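Side-chain contacts in DNA polymerase III subunit beta (Deinococcus radiodurans, PDB 4TRT), which probably tethers DNA polymerases and other proteins to DNA and makes replication processive, working as a ring-shaped head-to-tail homodimer around the duplex: residues 206-211 / 217-222; 200-205 / 224-229; 258-263 / 285-290; 276-281 / 333-338; 155-160 / 236-241. All blocks are in the same frame, centred on the assembly; numbering follows the deposited sequence. Where two conformers were deposited one is given.

Interaction 1. Residues 206-211 / 217-222; sequences GEARFT and LTVTTD
Arg-209 and Thr-220 face each other as an antiparallel hydrogen-bonded pair, and the backbone does the first part of the joining. Arg-209 N gives a 2.7 Å bond to Thr-220 O and Thr-220 N answers to Arg-209 O; two residues on, Thr-211 N reaches Thr-218 O at 2.8 Å and Thr-218 N returns to Thr-211 O. The apolar packing lies on the other face, around Phe-210. Leu-217 CD2 sits almost straight above the ring, 4.3 Å from the Phe-210 centroid and 6° off its normal, a CH-pi contact, while Leu-217 CD1 lies 3.9 Å from Phe-210 CB. Beside it Val-219 runs alongside, CG2 touching Phe-210 CE1 at 3.9 Å. This is a beta hairpin of the central domain, strands 207-212 and 216-220, in an antiparallel sheet that runs on into strands of the N-terminal domain, with strand 126-129 next along beyond Phe-210 and Leu-189 packed on its ring. Replacing Phe-210, an alanine here is likely to leave Leu-217 CD2 without the ring it lies on and open a gap beside Val-219 CG2. On the threonine face, water threads the polar groups: one molecule donates to Arg-209 O and to Thr-211 OG1, 2.8 Å to each, and also bonds Thr-220 OG1. Thr-211 OG1 has a further partner in Gln-123 O, and Thr-218 OG1 in Asn-227. The Arg-209 chain bends at chi3 (-54°), which folds the guanidinium back over Thr-220 O, brings NH2 within 3.5 Å of Thr-220 CG2, and lets NH1 make a weak, 3.4 Å salt bridge with Glu-207 OE2.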
# COMPACT_ATOMS: atom_id res chain seq x y z
N GLY A 206 -19.25 15.14 16.71
CA GLY A 206 -19.87 15.12 18.03
C GLY A 206 -18.98 15.82 19.02
O GLY A 206 -17.91 16.30 18.67
N GLU A 207 -19.40 15.84 20.27
CA GLU A 207 -18.74 16.63 21.29
C GLU A 207 -17.40 16.03 21.76
O GLU A 207 -17.30 14.83 22.02
CB GLU A 207 -19.67 16.79 22.49
CG GLU A 207 -19.13 17.70 23.59
CD GLU A 207 -20.14 17.93 24.69
OE1 GLU A 207 -21.35 18.00 24.38
OE2 GLU A 207 -19.73 18.06 25.87
N ALA A 208 -16.39 16.89 21.87
CA ALA A 208 -15.12 16.55 22.47
C ALA A 208 -14.89 17.46 23.67
O ALA A 208 -14.96 18.69 23.54
CB ALA A 208 -14.01 16.72 21.46
N ARG A 209 -14.63 16.88 24.83
CA ARG A 209 -14.46 17.64 26.08
C ARG A 209 -12.99 17.69 26.50
O ARG A 209 -12.31 16.67 26.48
CB ARG A 209 -15.28 17.00 27.20
CG ARG A 209 -16.77 17.32 27.15
CD ARG A 209 -17.63 16.43 28.05
NE ARG A 209 -17.47 14.99 27.84
CZ ARG A 209 -18.01 14.27 26.85
NH1 ARG A 209 -18.76 14.84 25.90
NH2 ARG A 209 -17.77 12.96 26.79
N PHE A 210 -12.52 18.87 26.91
CA PHE A 210 -11.15 19.05 27.41
C PHE A 210 -11.17 19.14 28.93
O PHE A 210 -11.98 19.87 29.51
CB PHE A 210 -10.54 20.36 26.90
CG PHE A 210 -10.17 20.37 25.44
CD1 PHE A 210 -10.47 19.33 24.58
CD2 PHE A 210 -9.52 21.49 24.92
CE1 PHE A 210 -10.12 19.39 23.25
CE2 PHE A 210 -9.17 21.56 23.59
CZ PHE A 210 -9.45 20.50 22.75
N THR A 211 -10.26 18.40 29.56
CA THR A 211 -9.98 18.57 30.98
C THR A 211 -8.53 19.03 31.09
O THR A 211 -7.62 18.30 30.69
CB THR A 211 -10.13 17.24 31.76
OG1 THR A 211 -11.42 16.67 31.51
CG2 THR A 211 -9.93 17.47 33.25
N LEU A 217 -3.25 17.51 29.05
CA LEU A 217 -4.62 17.70 28.63
C LEU A 217 -5.26 16.33 28.52
O LEU A 217 -4.62 15.37 28.10
CB LEU A 217 -4.65 18.39 27.27
CG LEU A 217 -6.03 18.67 26.64
CD1 LEU A 217 -6.74 19.76 27.43
CD2 LEU A 217 -5.92 19.06 25.18
N THR A 218 -6.53 16.23 28.93
CA THR A 218 -7.33 15.04 28.68
C THR A 218 -8.48 15.41 27.75
O THR A 218 -9.23 16.36 28.00
CB THR A 218 -7.88 14.42 29.99
OG1 THR A 218 -6.79 14.09 30.86
CG2 THR A 218 -8.70 13.16 29.69
N VAL A 219 -8.60 14.67 26.65
CA VAL A 219 -9.66 14.87 25.68
C VAL A 219 -10.59 13.68 25.71
O VAL A 219 -10.13 12.53 25.57
CB VAL A 219 -9.10 15.04 24.26
CG1 VAL A 219 -10.22 15.26 23.25
CG2 VAL A 219 -8.12 16.21 24.21
N THR A 220 -11.88 13.95 25.91
CA THR A 220 -12.89 12.91 26.00
C THR A 220 -13.93 13.07 24.91
O THR A 220 -14.50 14.16 24.73
CB THR A 220 -13.58 12.91 27.37
OG1 THR A 220 -12.59 12.80 28.40
CG2 THR A 220 -14.55 11.73 27.49
N THR A 221 -14.18 11.99 24.20
CA THR A 221 -15.19 11.94 23.17
C THR A 221 -16.21 10.90 23.56
O THR A 221 -16.21 10.39 24.69
CB THR A 221 -14.61 11.50 21.81
OG1 THR A 221 -14.45 10.07 21.82
CG2 THR A 221 -13.30 12.17 21.53
N ASP A 222 -17.09 10.59 22.62
CA ASP A 222 -17.88 9.38 22.65
C ASP A 222 -16.94 8.16 22.73
O ASP A 222 -16.28 7.79 21.76
CB ASP A 222 -18.77 9.38 21.40
CG ASP A 222 -19.31 8.03 21.05
OD1 ASP A 222 -20.18 7.53 21.79
OD2 ASP A 222 -18.87 7.47 20.02
O HOH W 1 -12.20 15.56 29.08
O HOH W 2 -5.75 16.64 31.98

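Interaction 2. Residues 200-205 / 224-229; sequences IRVLKD and VKMNLK
Lys-204 NZ curls back to give a 3.0 Å hydrogen bond to Leu-203 O, just beyond Val-202, the residue that meets Val-224 and Met-226 across the contact. The ammonium stands 46° out of that carbonyl's plane, so it does not sit on a lone pair. The setting is a helix laid on a sheet: helix 193-202 rests against strand 224-229 of the central domain, and in DNA sliding rings of this family such helices line the hole while the sheets form the outside. No polar bond crosses between the two segments; the join is purely apolar and buried. Val-202 points its isopropyl group at the strand, its CB 4.2 Å from Val-224 CG1. Met-226 touches the same helix further up through Glu-198 and Leu-199, and it also packs on Ile-52 and Leu-54 of the adjacent strand 52-59. Asn-227, the next residue along, has its amide held by Thr-218, Asp-53 and Ser-119. The Met-226 chain runs straight out from the strand as far as SD and then turns at chi3 (-81°), which swings the methyl across to Val-202: CE lies 4.0 Å from Val-202 CG2 and 4.2 Å from Val-202 CG1.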
# COMPACT_ATOMS: atom_id res chain seq x y z
N ILE A 200 -6.17 13.23 15.80
CA ILE A 200 -6.83 13.12 14.52
C ILE A 200 -7.38 11.70 14.29
O ILE A 200 -8.47 11.54 13.76
CB ILE A 200 -5.90 13.54 13.35
CG1 ILE A 200 -5.65 15.04 13.41
CG2 ILE A 200 -6.49 13.17 11.99
CD1 ILE A 200 -4.50 15.48 12.52
N ARG A 201 -6.63 10.69 14.70
CA ARG A 201 -7.06 9.32 14.50
C ARG A 201 -8.25 8.90 15.36
O ARG A 201 -8.96 7.98 14.99
CB ARG A 201 -5.88 8.38 14.71
CG ARG A 201 -4.86 8.53 13.58
CD ARG A 201 -3.54 7.84 13.84
NE ARG A 201 -2.59 8.12 12.77
CZ ARG A 201 -2.55 7.45 11.62
NH1 ARG A 201 -3.40 6.46 11.40
NH2 ARG A 201 -1.66 7.78 10.69
N VAL A 202 -8.49 9.59 16.47
CA VAL A 202 -9.62 9.22 17.37
C VAL A 202 -10.82 10.17 17.37
O VAL A 202 -11.91 9.78 17.76
CB VAL A 202 -9.16 9.00 18.84
CG1 VAL A 202 -8.06 7.94 18.92
CG2 VAL A 202 -8.72 10.28 19.49
N LEU A 203 -10.64 11.42 16.97
CA LEU A 203 -11.74 12.39 17.01
C LEU A 203 -12.79 12.03 15.95
O LEU A 203 -12.45 11.66 14.84
CB LEU A 203 -11.23 13.81 16.77
CG LEU A 203 -10.46 14.45 17.93
CD1 LEU A 203 -9.64 15.65 17.46
CD2 LEU A 203 -11.43 14.84 19.04
N LYS A 204 -14.06 12.12 16.33
CA LYS A 204 -15.16 11.95 15.37
C LYS A 204 -16.14 13.10 15.53
O LYS A 204 -16.01 13.91 16.44
CB LYS A 204 -15.86 10.61 15.60
CG LYS A 204 -15.04 9.39 15.21
CD LYS A 204 -14.97 9.18 13.70
CE LYS A 204 -13.78 8.30 13.30
NZ LYS A 204 -12.47 8.96 13.55
N ASP A 205 -17.10 13.21 14.61
CA ASP A 205 -18.18 14.20 14.75
C ASP A 205 -18.89 14.02 16.09
O ASP A 205 -19.10 12.90 16.56
CB ASP A 205 -19.20 14.07 13.62
CG ASP A 205 -18.71 14.64 12.30
OD1 ASP A 205 -17.70 15.38 12.30
OD2 ASP A 205 -19.36 14.38 11.26
N VAL A 224 -13.96 7.40 23.80
CA VAL A 224 -12.51 7.50 23.92
C VAL A 224 -12.07 8.58 24.91
O VAL A 224 -12.67 9.66 24.94
CB VAL A 224 -11.84 7.82 22.57
CG1 VAL A 224 -10.36 8.05 22.76
CG2 VAL A 224 -12.06 6.69 21.57
N LYS A 225 -11.04 8.28 25.70
CA LYS A 225 -10.35 9.26 26.53
C LYS A 225 -8.86 9.23 26.19
O LYS A 225 -8.27 8.15 26.09
CB LYS A 225 -10.53 8.94 28.01
CG LYS A 225 -11.96 8.63 28.42
CD LYS A 225 -12.05 8.45 29.92
CE LYS A 225 -13.48 8.44 30.43
NZ LYS A 225 -14.02 7.07 30.47
N MET A 226 -8.24 10.40 26.03
CA MET A 226 -6.82 10.46 25.70
C MET A 226 -6.12 11.45 26.60
O MET A 226 -6.58 12.60 26.73
CB MET A 226 -6.61 10.87 24.24
CG MET A 226 -5.14 10.88 23.82
SD MET A 226 -4.84 11.43 22.13
CE MET A 226 -5.18 9.94 21.21
N ASN A 227 -5.01 11.01 27.21
CA ASN A 227 -4.10 11.90 27.93
C ASN A 227 -2.93 12.24 27.02
O ASN A 227 -2.35 11.36 26.37
CB ASN A 227 -3.54 11.24 29.21
CG ASN A 227 -4.59 11.00 30.27
OD1 ASN A 227 -5.60 11.70 30.34
ND2 ASN A 227 -4.33 10.01 31.15
N LEU A 228 -2.58 13.53 26.99
CA LEU A 228 -1.41 13.99 26.26
C LEU A 228 -0.73 15.11 27.00
O LEU A 228 -1.34 15.77 27.85
CB LEU A 228 -1.78 14.48 24.87
CG LEU A 228 -2.92 15.50 24.83
CD1 LEU A 228 -2.61 16.70 23.94
CD2 LEU A 228 -4.21 14.81 24.39
N LYS A 229 0.55 15.30 26.68
CA LYS A 229 1.34 16.35 27.28
C LYS A 229 1.04 17.64 26.55
O LYS A 229 0.59 17.62 25.41
CB LYS A 229 2.82 16.04 27.13
CG LYS A 229 3.28 14.82 27.89
CD LYS A 229 4.74 14.53 27.61
CE LYS A 229 5.16 13.20 28.21
NZ LYS A 229 6.38 12.72 27.53

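Interaction 3. Residues 258-263 / 285-290; sequences KEAVNR and LRLAAE
Leu-287 sets CG anti to its own carbonyl carbon (chi1 -57°) and then carries CD1 straight on with chi2 at 176°, so that this one methyl is thrust from the strand onto Ala-260 and Val-261 of the helix. Val-261 meets it with the branch that lies beside its backbone N, CG2, while CG1 points elsewhere. The result is a fork: Leu-287 CD1 is 3.6 Å from Ala-260 CB and equally 3.6 Å from Val-261 CG2, settled between two methyls that are themselves 5.3 Å apart (Ala-260 CB to Val-261 CG2). In the C-terminal domain this is how helix 254-265 seats on strand 284-290, one of the four antiparallel strands of its sheet. All three residues are buried. Leu-287 also packs on Phe-278 of the next strand, and Val-261 on Val-320 and Leu-321 of helix 317-324, so the contact lies between two helices and a sheet. Further along the same helix the surroundings turn polar. Arg-263 forms a salt bridge with Asp-298 of strand 294-301, has Glu-259 O over one face of its guanidinium, 3.5 Å above the plane, and donates through NE to the backbone O of Asn-81 of the second subunit, which places this helix at the junction that closes the ring.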
# COMPACT_ATOMS: atom_id res chain seq x y z
N LYS A 258 -3.01 22.45 -8.17
CA LYS A 258 -2.33 21.36 -7.46
C LYS A 258 -1.71 20.39 -8.44
O LYS A 258 -0.57 19.99 -8.27
CB LYS A 258 -3.30 20.58 -6.58
CG LYS A 258 -3.80 21.39 -5.39
CD LYS A 258 -4.83 20.56 -4.61
CE LYS A 258 -5.56 21.44 -3.63
NZ LYS A 258 -6.45 20.64 -2.74
N GLU A 259 -2.47 20.03 -9.48
CA GLU A 259 -2.00 19.09 -10.46
C GLU A 259 -0.83 19.68 -11.29
O GLU A 259 0.09 18.96 -11.66
CB GLU A 259 -3.16 18.61 -11.34
CG GLU A 259 -4.14 17.74 -10.54
CD GLU A 259 -5.35 17.24 -11.32
OE1 GLU A 259 -5.59 17.69 -12.45
OE2 GLU A 259 -6.07 16.37 -10.79
N ALA A 260 -0.86 20.98 -11.54
CA ALA A 260 0.20 21.65 -12.27
C ALA A 260 1.49 21.73 -11.45
O ALA A 260 2.56 21.49 -11.99
CB ALA A 260 -0.25 23.03 -12.74
N VAL A 261 1.38 22.06 -10.15
CA VAL A 261 2.56 22.15 -9.29
C VAL A 261 3.17 20.77 -9.17
O VAL A 261 4.39 20.58 -9.33
CB VAL A 261 2.22 22.74 -7.91
CG1 VAL A 261 3.35 22.56 -6.92
CG2 VAL A 261 1.88 24.24 -8.05
N ASN A 262 2.32 19.78 -8.93
CA ASN A 262 2.77 18.40 -8.84
C ASN A 262 3.56 17.95 -10.06
O ASN A 262 4.67 17.42 -9.93
CB ASN A 262 1.60 17.45 -8.62
CG ASN A 262 2.06 16.01 -8.45
OD1 ASN A 262 2.69 15.69 -7.45
ND2 ASN A 262 1.80 15.17 -9.43
N ARG A 263 3.01 18.13 -11.25
CA ARG A 263 3.66 17.61 -12.45
C ARG A 263 4.98 18.33 -12.77
O ARG A 263 5.96 17.68 -13.13
CB ARG A 263 2.71 17.57 -13.65
CG ARG A 263 2.32 18.92 -14.25
CD ARG A 263 1.56 18.72 -15.55
NE ARG A 263 0.31 17.99 -15.34
CZ ARG A 263 -0.88 18.57 -15.09
NH1 ARG A 263 -1.03 19.89 -15.03
NH2 ARG A 263 -1.93 17.79 -14.90
N LEU A 285 -0.94 32.03 -15.16
CA LEU A 285 0.10 31.65 -14.22
C LEU A 285 0.92 30.57 -14.89
O LEU A 285 0.38 29.53 -15.29
CB LEU A 285 -0.50 31.14 -12.91
CG LEU A 285 0.45 30.44 -11.94
CD1 LEU A 285 1.56 31.39 -11.48
CD2 LEU A 285 -0.32 29.88 -10.75
N ARG A 286 2.21 30.81 -15.04
CA ARG A 286 3.12 29.80 -15.56
C ARG A 286 3.95 29.25 -14.41
O ARG A 286 4.53 30.01 -13.62
CB ARG A 286 4.02 30.38 -16.63
CG ARG A 286 4.78 29.32 -17.40
CD ARG A 286 5.84 29.93 -18.28
NE ARG A 286 6.99 30.36 -17.49
CZ ARG A 286 8.04 31.00 -18.00
NH1 ARG A 286 8.09 31.29 -19.29
NH2 ARG A 286 9.03 31.35 -17.20
N LEU A 287 4.01 27.93 -14.33
CA LEU A 287 4.87 27.25 -13.36
C LEU A 287 6.05 26.68 -14.11
O LEU A 287 5.86 26.11 -15.19
CB LEU A 287 4.09 26.13 -12.69
CG LEU A 287 2.82 26.64 -12.02
CD1 LEU A 287 2.08 25.43 -11.47
CD2 LEU A 287 3.17 27.61 -10.90
N ALA A 288 7.25 26.83 -13.57
CA ALA A 288 8.48 26.34 -14.21
C ALA A 288 9.41 25.72 -13.20
O ALA A 288 9.53 26.19 -12.06
CB ALA A 288 9.20 27.46 -14.96
N ALA A 289 10.07 24.64 -13.61
CA ALA A 289 11.13 24.04 -12.83
C ALA A 289 12.15 23.45 -13.78
O ALA A 289 11.84 23.15 -14.94
CB ALA A 289 10.58 22.98 -11.88
N GLU A 290 13.36 23.30 -13.28
CA GLU A 290 14.47 22.87 -14.11
C GLU A 290 15.51 22.20 -13.23
O GLU A 290 15.71 22.60 -12.09
CB GLU A 290 15.08 24.07 -14.82
CG GLU A 290 16.19 23.71 -15.79
CD GLU A 290 16.59 24.87 -16.69
OE1 GLU A 290 15.99 25.96 -16.56
OE2 GLU A 290 17.51 24.68 -17.52

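Interaction 4. Residues 276-281 / 333-338; sequences VEFLVS and LLFSGS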
# COMPACT_ATOMS: atom_id res chain seq x y z
N VAL A 276 10.27 25.75 -7.59
CA VAL A 276 9.31 26.01 -8.65
C VAL A 276 9.05 27.51 -8.81
O VAL A 276 8.78 28.22 -7.83
CB VAL A 276 7.98 25.28 -8.40
CG1 VAL A 276 7.37 25.71 -7.06
CG2 VAL A 276 6.99 25.54 -9.54
N GLU A 277 9.15 27.99 -10.05
CA GLU A 277 8.92 29.39 -10.36
C GLU A 277 7.44 29.61 -10.68
O GLU A 277 6.81 28.81 -11.37
CB GLU A 277 9.81 29.85 -11.52
CG GLU A 277 9.48 31.21 -12.13
CD GLU A 277 10.23 31.44 -13.45
OE1 GLU A 277 11.46 31.15 -13.50
OE2 GLU A 277 9.61 31.90 -14.43
N PHE A 278 6.89 30.67 -10.11
CA PHE A 278 5.53 31.12 -10.40
C PHE A 278 5.68 32.40 -11.20
O PHE A 278 6.29 33.34 -10.69
CB PHE A 278 4.81 31.48 -9.12
CG PHE A 278 4.15 30.34 -8.42
CD1 PHE A 278 4.85 29.19 -8.11
CD2 PHE A 278 2.84 30.46 -7.99
CE1 PHE A 278 4.24 28.16 -7.44
CE2 PHE A 278 2.23 29.42 -7.31
CZ PHE A 278 2.94 28.27 -7.03
N LEU A 279 5.17 32.44 -12.42
CA LEU A 279 5.17 33.68 -13.20
C LEU A 279 3.74 34.05 -13.54
O LEU A 279 3.07 33.35 -14.29
CB LEU A 279 6.00 33.53 -14.48
CG LEU A 279 6.02 34.72 -15.45
CD1 LEU A 279 6.67 35.93 -14.78
CD2 LEU A 279 6.76 34.34 -16.72
N VAL A 280 3.27 35.15 -12.97
CA VAL A 280 1.93 35.68 -13.26
C VAL A 280 2.08 36.77 -14.32
O VAL A 280 2.84 37.71 -14.14
CB VAL A 280 1.24 36.25 -11.99
CG1 VAL A 280 -0.19 36.71 -12.31
CG2 VAL A 280 1.26 35.22 -10.86
N SER A 281 1.34 36.63 -15.42
CA SER A 281 1.34 37.61 -16.48
C SER A 281 0.17 37.41 -17.42
O SER A 281 -0.15 36.28 -17.78
CB SER A 281 2.64 37.50 -17.28
OG SER A 281 2.76 38.65 -18.05
N LEU A 333 -4.58 33.37 -4.38
CA LEU A 333 -3.16 33.56 -4.04
C LEU A 333 -2.92 35.05 -3.92
O LEU A 333 -3.17 35.80 -4.87
CB LEU A 333 -2.25 32.98 -5.14
CG LEU A 333 -2.66 31.64 -5.76
CD1 LEU A 333 -1.69 31.26 -6.87
CD2 LEU A 333 -2.77 30.55 -4.68
N LEU A 334 -2.44 35.49 -2.76
CA LEU A 334 -2.21 36.88 -2.48
C LEU A 334 -0.71 37.10 -2.29
O LEU A 334 -0.11 36.56 -1.36
CB LEU A 334 -2.94 37.29 -1.22
CG LEU A 334 -4.44 36.98 -1.12
CD1 LEU A 334 -4.91 37.35 0.28
CD2 LEU A 334 -5.23 37.74 -2.17
N PHE A 335 -0.12 37.93 -3.16
CA PHE A 335 1.31 38.15 -3.19
C PHE A 335 1.65 39.55 -2.71
O PHE A 335 0.99 40.52 -3.10
CB PHE A 335 1.83 37.98 -4.62
CG PHE A 335 1.60 36.62 -5.18
CD1 PHE A 335 2.27 35.52 -4.66
CD2 PHE A 335 0.70 36.43 -6.22
CE1 PHE A 335 2.08 34.26 -5.19
CE2 PHE A 335 0.48 35.17 -6.74
CZ PHE A 335 1.18 34.08 -6.23
N SER A 336 2.65 39.64 -1.83
CA SER A 336 3.08 40.93 -1.32
C SER A 336 4.28 41.48 -2.10
O SER A 336 4.66 42.61 -1.88
CB SER A 336 3.38 40.85 0.18
OG SER A 336 4.48 40.00 0.45
N GLY A 337 4.87 40.66 -2.98
CA GLY A 337 6.11 41.04 -3.66
C GLY A 337 6.89 39.81 -4.11
O GLY A 337 6.64 38.68 -3.64
N SER A 338 7.83 40.00 -5.04
CA SER A 338 8.50 38.86 -5.68
C SER A 338 9.34 38.04 -4.71
O SER A 338 9.51 36.84 -4.91
CB SER A 338 9.37 39.30 -6.85
OG SER A 338 10.35 40.17 -6.38
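The Phe-278 ring has Leu-333 CD1 at its edge, near the ring plane and 4.4 Å from CE2 of Phe-278, and Val-276 CG1 from its own strand at another part of the rim. Phe-335 brings its ring in aslant, its CZ 4.4 Å from Phe-278 CD2. Phe-278 finds its aromatic partner in Phe-315, with which it makes an edge-to-face pair. On the other flank, Val-280 has a chi1 of -176°, which puts CG1 anti to the backbone N and leaves CG2, anti to the carbonyl carbon, to touch Phe-335 CE2 at 4.2 Å. The two strands, both in the C-terminal domain, belong to different sheets packed face on face, the second of which continues into the central domain; their short axes run 11.5 Å apart and almost perpendicular, at 89°. At that spacing the backbones stay well apart and side chains fill the space, Phe-278 and Val-280 from one sheet, Leu-333 and Phe-335 from the other. Neighbours share the space between the sheets. Leu-248 packs on both Val-280 and Phe-335, Met-311 and Leu-313 of strand 310-316 also lie against Phe-335, and Phe-344 packs on Leu-333.

Interaction 5. Residues 155-160 / 236-241; sequences GIKLEH and PDYERV
Tyr-238 OH donates a 2.6 Å hydrogen bond to Glu-159 OE2, and the two side chains come at each other from opposite directions. The hydroxyl meets the oxygen on its syn side, somewhat out of the carboxylate plane, and OE2 lies at the edge of the phenol ring, 3.2 Å from Tyr-238 CE2; carboxylate and ring planes are only 27° apart. A second grip on the same oxygen comes from Lys-157 NZ, a 2.8 Å salt bridge from two residues back on the strand that arrives 35° above the carboxylate plane, on the opposite face from the tyrosine. With two donors on OE2, and His-161 NE2 bonded to OE1, the carboxylate is held from both ends and probably kept ionised. A leucine in place of Glu-159 would probably leave Lys-157 without its countercharge and Tyr-238 OH without its acceptor in this buried spot. The contact ties strand 155-161 of the central domain to the 3-10 turn 238-241 in the loop between strands 224-229 and 248-253, where the central and C-terminal domains join. Second-shell groups set the pieces in place. Tyr-238 OH also bonds Arg-166 NH1, and its ring packs on Val-168 and Ile-177. At chi1 61° the ring is turned between the backbone N and carbonyl carbon, which aims it back at the strand. One residue before, Asp-237 is the centre of an inverse gamma turn. A water takes a 2.7 Å bond from Lys-157 NZ and passes one on to Pro-236 O, 3.0 Å away, giving the lysine a second link to the same loop.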
# COMPACT_ATOMS: atom_id res chain seq x y z
N GLY A 155 4.85 22.27 18.28
CA GLY A 155 3.45 21.98 18.60
C GLY A 155 2.45 22.82 17.84
O GLY A 155 2.82 23.68 17.03
N ILE A 156 1.17 22.52 18.05
CA ILE A 156 0.10 23.25 17.41
C ILE A 156 -0.59 24.12 18.48
O ILE A 156 -1.01 23.60 19.53
CB ILE A 156 -0.94 22.31 16.75
CG1 ILE A 156 -0.42 21.66 15.47
CG2 ILE A 156 -2.18 23.12 16.36
CD1 ILE A 156 0.81 20.82 15.62
N LYS A 157 -0.70 25.42 18.23
CA LYS A 157 -1.37 26.31 19.17
C LYS A 157 -2.88 26.21 18.98
O LYS A 157 -3.35 26.18 17.86
CB LYS A 157 -0.95 27.76 18.97
CG LYS A 157 -1.38 28.68 20.12
CD LYS A 157 -1.31 30.14 19.71
CE LYS A 157 -1.50 31.12 20.86
NZ LYS A 157 -1.66 32.49 20.31
N LEU A 158 -3.61 26.14 20.09
CA LEU A 158 -5.06 26.31 20.08
C LEU A 158 -5.41 27.61 20.81
O LEU A 158 -4.98 27.81 21.94
CB LEU A 158 -5.73 25.11 20.76
CG LEU A 158 -7.26 25.21 20.87
CD1 LEU A 158 -7.87 25.13 19.48
CD2 LEU A 158 -7.84 24.11 21.75
N GLU A 159 -6.17 28.48 20.15
CA GLU A 159 -6.63 29.75 20.70
C GLU A 159 -8.14 29.74 20.81
O GLU A 159 -8.81 29.27 19.88
CB GLU A 159 -6.31 30.90 19.75
CG GLU A 159 -4.86 31.25 19.56
CD GLU A 159 -4.66 32.33 18.51
OE1 GLU A 159 -5.64 32.93 18.04
OE2 GLU A 159 -3.50 32.57 18.14
N HIS A 160 -8.67 30.28 21.90
CA HIS A 160 -10.12 30.50 22.02
C HIS A 160 -10.48 31.95 21.87
O HIS A 160 -9.79 32.83 22.39
CB HIS A 160 -10.64 29.95 23.34
CG HIS A 160 -10.79 28.45 23.35
ND1 HIS A 160 -9.80 27.61 23.70
CD2 HIS A 160 -11.87 27.65 23.00
CE1 HIS A 160 -10.23 26.35 23.60
NE2 HIS A 160 -11.50 26.37 23.17
N PRO A 236 4.85 31.96 19.58
CA PRO A 236 5.30 33.28 19.15
C PRO A 236 4.24 34.08 18.38
O PRO A 236 3.22 33.52 17.96
CB PRO A 236 6.49 32.96 18.24
CG PRO A 236 6.92 31.58 18.62
CD PRO A 236 5.63 30.89 18.94
N ASP A 237 4.48 35.37 18.21
CA ASP A 237 3.54 36.24 17.51
C ASP A 237 3.61 36.00 15.99
O ASP A 237 4.31 36.71 15.28
CB ASP A 237 3.80 37.71 17.86
CG ASP A 237 2.74 38.66 17.30
OD1 ASP A 237 1.74 38.18 16.73
OD2 ASP A 237 2.90 39.89 17.42
N TYR A 238 2.88 35.00 15.52
CA TYR A 238 2.80 34.66 14.09
C TYR A 238 2.16 35.76 13.23
O TYR A 238 2.41 35.80 12.02
CB TYR A 238 2.04 33.33 13.89
CG TYR A 238 0.62 33.36 14.37
CD1 TYR A 238 -0.41 33.79 13.55
CD2 TYR A 238 0.30 32.96 15.66
CE1 TYR A 238 -1.72 33.85 13.99
CE2 TYR A 238 -1.01 33.00 16.12
CZ TYR A 238 -2.01 33.45 15.28
OH TYR A 238 -3.31 33.53 15.73
N GLU A 239 1.36 36.66 13.83
CA GLU A 239 0.77 37.78 13.09
C GLU A 239 1.82 38.61 12.39
O GLU A 239 1.57 39.13 11.30
CB GLU A 239 -0.03 38.73 14.00
CG GLU A 239 -1.37 38.20 14.47
CD GLU A 239 -2.35 37.97 13.33
OE1 GLU A 239 -2.23 38.63 12.28
OE2 GLU A 239 -3.24 37.12 13.51
N ARG A 240 2.98 38.75 13.03
CA ARG A 240 4.06 39.58 12.51
C ARG A 240 4.60 39.08 11.17
O ARG A 240 5.13 39.87 10.42
CB ARG A 240 5.25 39.67 13.51
CG ARG A 240 4.99 40.34 14.85
CD ARG A 240 6.29 40.72 15.55
NE ARG A 240 6.88 41.97 15.04
CZ ARG A 240 8.05 42.46 15.43
NH1 ARG A 240 8.79 41.80 16.32
NH2 ARG A 240 8.50 43.62 14.93
N VAL A 241 4.49 37.79 10.89
CA VAL A 241 5.02 37.24 9.63
C VAL A 241 3.94 37.07 8.54
O VAL A 241 4.26 36.60 7.43
CB VAL A 241 5.77 35.90 9.86
CG1 VAL A 241 6.93 36.09 10.84
CG2 VAL A 241 4.84 34.78 10.32
O HOH W 3 0.51 33.74 19.20

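In the fold
From the N terminus, the first loop to open is that of interaction 5, at strand 155-161; it closes only at 236-241, in the loop between strands 224-229 and 248-253. Inside it, interaction 2 links 200-205 to 224-229, and inside that nests the hairpin of interaction 1. These inner two touch, since strands 216-220 and 224-229 are sheet neighbours, and Phe-210 of interaction 1 packs on Leu-158 of the strand used by interaction 5. Interactions 3 and 4 follow in series, both in the C-terminal domain. Their segments alternate along the chain, so the loops cross, and strands 275-281 and 284-290 join them directly, tying helix, sheet and second sheet together.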